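Local atomic coordinates of trehalose-6-phosphate phosphatase (Candida albicans, PDB entry 5DXF), a protein that belongs to glycosyltransferase family 20 and has the two-domain GT-B fold, with a cleft between Rossmann-like domains. Residues 202-207 and 227-232. Residues are numbered along the deposited sequence; the frame is centred on the assembly and turned at random.
Sequences WIHDYY and FLHVPF
Phe227 pairs in parallel with His204 of the neighbouring strand. Its N-H bonds to Ile203 O at 3.1 Å, and its carbonyl O accepts the N-H of Asp205. The CB of Phe227 lies at the edge of the Trp202 indole, 3.7 Å from NE1. The two side chains run side by side, and both rings meet Trp515, that of Phe227 edge-to-face. Leu228 comes next; its CD1 touches the CA and OD1 of Asp205.

At His229 the chain has left the strand. Its N-H gives a 2.7 Å bond to Asp205 OD1, which is met on the syn side, 28° out of the carboxylate plane. The carboxylate stands nearly perpendicular to the imidazole, its OD1 at the ring edge. With CG of His229 anti to its carbonyl carbon (chi1 -67°), the imidazole reaches back to His204. There His229 NE2 and His204 ND1 share a 3.0 Å hydrogen bond, either nitrogen being a possible donor; the rings meet rim to rim, neither over the other's face. NE2 of His204 bonds to Asn35, which helps set the rotation of that ring.

Val230 N adds a weak bond to the same OD1, so one carboxylate oxygen holds two successive amides of the turning loop. The Val230 methyls meet Tyr206 at CD1 and CE1, Val230 CG2 lying 3.5 Å from Tyr206 CD1, while the phenol OH bonds to Glu153 on helix 147-160.

Neighbouring parallel strands 200-204 and 223-227 here pass into loops at their C-terminal ends, as in the Rossmann-like N-terminal domain of a GT-B fold, where such loops face the interdomain cleft.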
loop_
_atom_site.group_PDB
_atom_site.type_symbol
_atom_site.label_atom_id
_atom_site.label_comp_id
_atom_site.label_asym_id
_atom_site.label_seq_id
_atom_site.Cartn_x
_atom_site.Cartn_y
_atom_site.Cartn_z
ATOM N N TRP A 202 -16.213 7.766 4.130
ATOM C CA TRP A 202 -15.030 7.416 3.372
ATOM C C TRP A 202 -14.824 5.922 3.465
ATOM O O TRP A 202 -14.771 5.376 4.550
ATOM C CB TRP A 202 -13.825 8.143 3.950
ATOM C CG TRP A 202 -12.687 8.208 3.029
ATOM C CD1 TRP A 202 -12.462 7.407 1.970
ATOM C CD2 TRP A 202 -11.597 9.124 3.078
ATOM N NE1 TRP A 202 -11.304 7.760 1.348
ATOM C CE2 TRP A 202 -10.750 8.816 2.012
ATOM C CE3 TRP A 202 -11.256 10.178 3.922
ATOM C CZ2 TRP A 202 -9.587 9.516 1.761
ATOM C CZ3 TRP A 202 -10.102 10.874 3.669
ATOM C CH2 TRP A 202 -9.280 10.542 2.601
ATOM N N ILE A 203 -14.705 5.258 2.326
ATOM C CA ILE A 203 -14.493 3.818 2.312
ATOM C C ILE A 203 -13.286 3.435 1.485
ATOM O O ILE A 203 -13.043 4.007 0.430
ATOM C CB ILE A 203 -15.703 3.060 1.779
ATOM C CG1 ILE A 203 -16.952 3.436 2.557
ATOM C CG2 ILE A 203 -15.461 1.573 1.892
ATOM C CD1 ILE A 203 -18.057 3.966 1.676
ATOM N N HIS A 204 -12.528 2.453 1.946
ATOM C CA HIS A 204 -11.314 2.084 1.241
ATOM C C HIS A 204 -11.245 0.651 0.739
ATOM O O HIS A 204 -11.526 -0.292 1.457
ATOM C CB HIS A 204 -10.101 2.367 2.115
ATOM C CG HIS A 204 -10.123 3.711 2.763
ATOM N ND1 HIS A 204 -9.225 4.702 2.445
ATOM C CD2 HIS A 204 -10.919 4.222 3.726
ATOM C CE1 HIS A 204 -9.471 5.770 3.175
ATOM N NE2 HIS A 204 -10.498 5.506 3.958
ATOM N N ASP A 205 -10.875 0.523 -0.524
ATOM C CA ASP A 205 -10.338 -0.698 -1.109
ATOM C C ASP A 205 -11.306 -1.791 -1.541
ATOM O O ASP A 205 -12.508 -1.660 -1.428
ATOM C CB ASP A 205 -9.229 -1.274 -0.240
ATOM C CG ASP A 205 -7.866 -1.053 -0.828
ATOM O OD1 ASP A 205 -7.762 -0.363 -1.852
ATOM O OD2 ASP A 205 -6.888 -1.567 -0.266
ATOM N N TYR A 206 -10.731 -2.872 -2.043
ATOM C CA TYR A 206 -11.447 -3.941 -2.726
ATOM C C TYR A 206 -12.408 -4.777 -1.890
ATOM O O TYR A 206 -13.300 -5.413 -2.429
ATOM C CB TYR A 206 -10.478 -4.822 -3.510
ATOM C CG TYR A 206 -9.311 -5.315 -2.711
ATOM C CD1 TYR A 206 -8.260 -4.483 -2.402
ATOM C CD2 TYR A 206 -9.262 -6.620 -2.270
ATOM C CE1 TYR A 206 -7.186 -4.940 -1.670
ATOM C CE2 TYR A 206 -8.199 -7.086 -1.540
ATOM C CZ TYR A 206 -7.163 -6.244 -1.245
ATOM O OH TYR A 206 -6.107 -6.715 -0.516
ATOM N N TYR A 207 -12.203 -4.817 -0.585
ATOM C CA TYR A 207 -13.087 -5.593 0.278
ATOM C C TYR A 207 -14.474 -4.962 0.351
ATOM O O TYR A 207 -15.453 -5.622 0.699
ATOM C CB TYR A 207 -12.498 -5.714 1.686
ATOM C CG TYR A 207 -11.406 -6.751 1.838
ATOM C CD1 TYR A 207 -11.647 -7.945 2.505
ATOM C CD2 TYR A 207 -10.136 -6.533 1.324
ATOM C CE1 TYR A 207 -10.651 -8.895 2.656
ATOM C CE2 TYR A 207 -9.134 -7.474 1.472
ATOM C CZ TYR A 207 -9.397 -8.654 2.135
ATOM O OH TYR A 207 -8.401 -9.591 2.277
ATOM N N PHE A 227 -12.091 5.468 -2.110
ATOM C CA PHE A 227 -10.720 5.466 -2.573
ATOM C C PHE A 227 -10.167 4.057 -2.747
ATOM O O PHE A 227 -10.310 3.213 -1.884
ATOM C CB PHE A 227 -9.827 6.264 -1.643
ATOM C CG PHE A 227 -8.518 6.615 -2.248
ATOM C CD1 PHE A 227 -7.464 5.749 -2.178
ATOM C CD2 PHE A 227 -8.354 7.800 -2.911
ATOM C CE1 PHE A 227 -6.256 6.060 -2.751
ATOM C CE2 PHE A 227 -7.148 8.127 -3.483
ATOM C CZ PHE A 227 -6.095 7.253 -3.401
ATOM N N LEU A 228 -9.532 3.819 -3.879
ATOM C CA LEU A 228 -8.931 2.525 -4.163
ATOM C C LEU A 228 -7.421 2.613 -3.992
ATOM O O LEU A 228 -6.755 3.351 -4.714
ATOM C CB LEU A 228 -9.284 2.065 -5.578
ATOM C CG LEU A 228 -9.016 0.591 -5.879
ATOM C CD1 LEU A 228 -10.000 -0.281 -5.115
ATOM C CD2 LEU A 228 -9.089 0.316 -7.372
ATOM N N HIS A 229 -6.883 1.873 -3.027
ATOM C CA HIS A 229 -5.444 1.902 -2.762
ATOM C C HIS A 229 -4.707 1.005 -3.746
ATOM O O HIS A 229 -3.564 1.276 -4.121
ATOM C CB HIS A 229 -5.141 1.466 -1.324
ATOM C CG HIS A 229 -5.640 2.414 -0.282
ATOM N ND1 HIS A 229 -4.818 3.324 0.351
ATOM C CD2 HIS A 229 -6.872 2.584 0.254
ATOM C CE1 HIS A 229 -5.524 4.017 1.222
ATOM N NE2 HIS A 229 -6.773 3.589 1.185
ATOM N N VAL A 230 -5.370 -0.070 -4.153
ATOM C CA VAL A 230 -4.808 -1.002 -5.122
ATOM C C VAL A 230 -5.042 -0.512 -6.552
ATOM O O VAL A 230 -5.885 0.362 -6.769
ATOM C CB VAL A 230 -5.422 -2.414 -4.943
ATOM C CG1 VAL A 230 -4.884 -3.052 -3.679
ATOM C CG2 VAL A 230 -6.945 -2.343 -4.906
ATOM N N PRO A 231 -4.388 -1.119 -7.521
ATOM C CA PRO A 231 -4.576 -0.753 -8.922
ATOM C C PRO A 231 -5.945 -1.146 -9.452
ATOM O O PRO A 231 -6.584 -2.016 -8.900
ATOM C CB PRO A 231 -3.515 -1.575 -9.630
ATOM C CG PRO A 231 -2.462 -1.768 -8.617
ATOM C CD PRO A 231 -3.163 -1.895 -7.311
ATOM N N PHE A 232 -6.401 -0.479 -10.499
ATOM C CA PHE A 232 -7.612 -0.901 -11.182
ATOM C C PHE A 232 -7.278 -1.471 -12.543
ATOM O O PHE A 232 -6.512 -0.892 -13.299
ATOM C CB PHE A 232 -8.639 0.213 -11.310
ATOM C CG PHE A 232 -10.046 -0.285 -11.385
ATOM C CD1 PHE A 232 -10.768 -0.510 -10.243
ATOM C CD2 PHE A 232 -10.634 -0.552 -12.602
ATOM C CE1 PHE A 232 -12.054 -0.984 -10.304
ATOM C CE2 PHE A 232 -11.921 -1.024 -12.678
ATOM C CZ PHE A 232 -12.631 -1.244 -11.524
#